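Local coordinates for protein putative acetyltransferase (Nocardia farcinica, PDB 3D9W) that probably transfers acetyl groups from acetyl-coenzyme A to arylamine substrates through an active-site cysteine, as in other arylamine N-acetyltransferases, at residues G79-E84 and H208-S213. Sequence-based numbering, arbitrary orientation.
Sequences GGYCYE and HFVSTS
V210 is the knuckle by which the end of helix 200-212 reaches the two tyrosines of 79-84, one methyl for each ring. Its CG1 sits over a face of Y81, 4.2 Å from the ring centroid and 25° off the ring normal, a CH-pi contact centred on the CE2 and CZ side of the ring. The other methyl, CG2, meets Y83 quite differently: it comes in near the ring plane and touches the edge at CE2, 4.1 Å away. With CG1 anti to the backbone N (chi1 160°) and CG2 anti to the carbonyl carbon, the two methyls diverge, one to each ring. One residue on, S211 meets the far end of Y81, its CB lying near the ring plane 3.1 Å from the phenolic OH. This is a contact rather than a bond. The polar partners come from the preceding turn, where N207 OD1 hydrogen-bonds Y81 OH and the carbonyl oxygen of N207 hydrogen-bonds S211 OG.

In 79-84, Y81 holds the N-cap position of helix 82-95, and its chi1 of 47° places the ring between its own N and carbonyl carbon, reaching out toward helix 200-212. No hydrogen bond crosses between the segments, whose closest CA atoms, in Y83 and V210, are 9.5 Å apart; every close contact joins side chain to side chain, and the 170 Å² buried is almost wholly their work. F203 meets the Y83 ring edge-to-face, and T118 touches both Y83 and V210.

Between the two tyrosines in sequence, C82 opens helix 82-95, and its side chain touches H119 of strand 117-125. A cysteine heading a helix beside a strand histidine is the papain-like arrangement of arylamine N-acetyltransferases; C82 is thus probably the acetyl-accepting nucleophile, in the family's Gly-Gly-x-Cys motif.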
loop_
_atom_site.group_PDB
_atom_site.type_symbol
_atom_site.label_atom_id
_atom_site.label_comp_id
_atom_site.label_asym_id
_atom_site.label_seq_id
_atom_site.Cartn_x
_atom_site.Cartn_y
_atom_site.Cartn_z
ATOM N N GLY A 79 4.809 1.788 -10.216
ATOM C CA GLY A 79 4.424 1.412 -8.873
ATOM C C GLY A 79 3.294 0.409 -8.952
ATOM O O GLY A 79 3.084 -0.198 -9.998
ATOM N N GLY A 80 2.579 0.232 -7.844
ATOM C CA GLY A 80 1.458 -0.689 -7.797
ATOM C C GLY A 80 0.574 -0.308 -6.629
ATOM O O GLY A 80 0.886 0.639 -5.915
ATOM N N TYR A 81 -0.539 -1.006 -6.433
ATOM C CA TYR A 81 -1.384 -0.680 -5.299
ATOM C C TYR A 81 -1.187 -1.687 -4.167
ATOM O O TYR A 81 -0.218 -2.443 -4.179
ATOM C CB TYR A 81 -2.864 -0.546 -5.712
ATOM C CG TYR A 81 -3.421 -1.636 -6.578
ATOM C CD1 TYR A 81 -3.295 -2.973 -6.214
ATOM C CD2 TYR A 81 -4.127 -1.325 -7.745
ATOM C CE1 TYR A 81 -3.855 -3.975 -6.983
ATOM C CE2 TYR A 81 -4.696 -2.317 -8.524
ATOM C CZ TYR A 81 -4.557 -3.641 -8.138
ATOM O OH TYR A 81 -5.132 -4.640 -8.900
ATOM N N CYS A 82 -2.094 -1.697 -3.195
ATOM C CA CYS A 82 -1.974 -2.577 -2.037
ATOM C C CYS A 82 -1.473 -4.010 -2.270
ATOM O O CYS A 82 -0.430 -4.396 -1.747
ATOM C CB CYS A 82 -3.299 -2.616 -1.276
ATOM S SG CYS A 82 -4.673 -3.436 -2.137
ATOM N N TYR A 83 -2.204 -4.799 -3.046
ATOM C CA TYR A 83 -1.807 -6.183 -3.297
ATOM C C TYR A 83 -0.413 -6.323 -3.910
ATOM O O TYR A 83 0.393 -7.134 -3.467
ATOM C CB TYR A 83 -2.838 -6.865 -4.199
ATOM C CG TYR A 83 -4.205 -7.055 -3.563
ATOM C CD1 TYR A 83 -4.390 -7.962 -2.523
ATOM C CD2 TYR A 83 -5.311 -6.328 -4.006
ATOM C CE1 TYR A 83 -5.641 -8.142 -1.936
ATOM C CE2 TYR A 83 -6.566 -6.498 -3.427
ATOM C CZ TYR A 83 -6.720 -7.409 -2.393
ATOM O OH TYR A 83 -7.951 -7.597 -1.818
ATOM N N GLU A 84 -0.136 -5.537 -4.937
ATOM C CA GLU A 84 1.159 -5.591 -5.590
ATOM C C GLU A 84 2.249 -5.290 -4.572
ATOM O O GLU A 84 3.239 -6.009 -4.462
ATOM C CB GLU A 84 1.207 -4.571 -6.729
ATOM C CG GLU A 84 0.238 -4.855 -7.865
ATOM C CD GLU A 84 0.069 -3.673 -8.804
ATOM O OE1 GLU A 84 -0.562 -2.678 -8.399
ATOM O OE2 GLU A 84 0.565 -3.735 -9.948
ATOM N N HIS A 208 -8.374 -9.477 -8.202
ATOM C CA HIS A 208 -9.156 -9.612 -9.426
ATOM C C HIS A 208 -10.382 -8.705 -9.383
ATOM O O HIS A 208 -10.898 -8.299 -10.416
ATOM C CB HIS A 208 -9.630 -11.047 -9.631
ATOM C CG HIS A 208 -10.537 -11.202 -10.810
ATOM N ND1 HIS A 208 -10.076 -11.177 -12.110
ATOM C CD2 HIS A 208 -11.883 -11.299 -10.890
ATOM C CE1 HIS A 208 -11.100 -11.252 -12.940
ATOM N NE2 HIS A 208 -12.209 -11.326 -12.225
ATOM N N PHE A 209 -10.851 -8.404 -8.179
ATOM C CA PHE A 209 -12.006 -7.539 -8.003
ATOM C C PHE A 209 -11.592 -6.079 -8.150
ATOM O O PHE A 209 -12.115 -5.354 -8.993
ATOM C CB PHE A 209 -12.629 -7.768 -6.614
ATOM C CG PHE A 209 -13.766 -6.841 -6.301
ATOM C CD1 PHE A 209 -13.529 -5.585 -5.743
ATOM C CD2 PHE A 209 -15.073 -7.196 -6.620
ATOM C CE1 PHE A 209 -14.583 -4.687 -5.515
ATOM C CE2 PHE A 209 -16.135 -6.311 -6.398
ATOM C CZ PHE A 209 -15.892 -5.050 -5.844
ATOM N N VAL A 210 -10.654 -5.653 -7.316
ATOM C CA VAL A 210 -10.168 -4.281 -7.333
ATOM C C VAL A 210 -9.757 -3.803 -8.711
ATOM O O VAL A 210 -10.032 -2.662 -9.094
ATOM C CB VAL A 210 -8.947 -4.119 -6.406
ATOM C CG1 VAL A 210 -8.163 -2.882 -6.794
ATOM C CG2 VAL A 210 -9.399 -4.016 -4.964
ATOM N N SER A 211 -9.100 -4.689 -9.450
ATOM C CA SER A 211 -8.589 -4.350 -10.770
ATOM C C SER A 211 -9.514 -4.566 -11.962
ATOM O O SER A 211 -9.422 -3.838 -12.953
ATOM C CB SER A 211 -7.297 -5.116 -11.020
ATOM O OG SER A 211 -7.565 -6.504 -11.069
ATOM N N THR A 212 -10.409 -5.544 -11.887
ATOM C CA THR A 212 -11.266 -5.798 -13.035
ATOM C C THR A 212 -12.749 -5.620 -12.828
ATOM O O THR A 212 -13.530 -5.974 -13.703
ATOM C CB THR A 212 -11.034 -7.211 -13.594
ATOM O OG1 THR A 212 -11.616 -8.175 -12.717
ATOM C CG2 THR A 212 -9.554 -7.490 -13.725
ATOM N N SER A 213 -13.160 -5.070 -11.694
ATOM C CA SER A 213 -14.591 -4.890 -11.470
ATOM C C SER A 213 -15.094 -3.487 -11.759
ATOM O O SER A 213 -14.400 -2.491 -11.500
ATOM C CB SER A 213 -14.978 -5.240 -10.034
ATOM O OG SER A 213 -16.353 -4.912 -9.806
#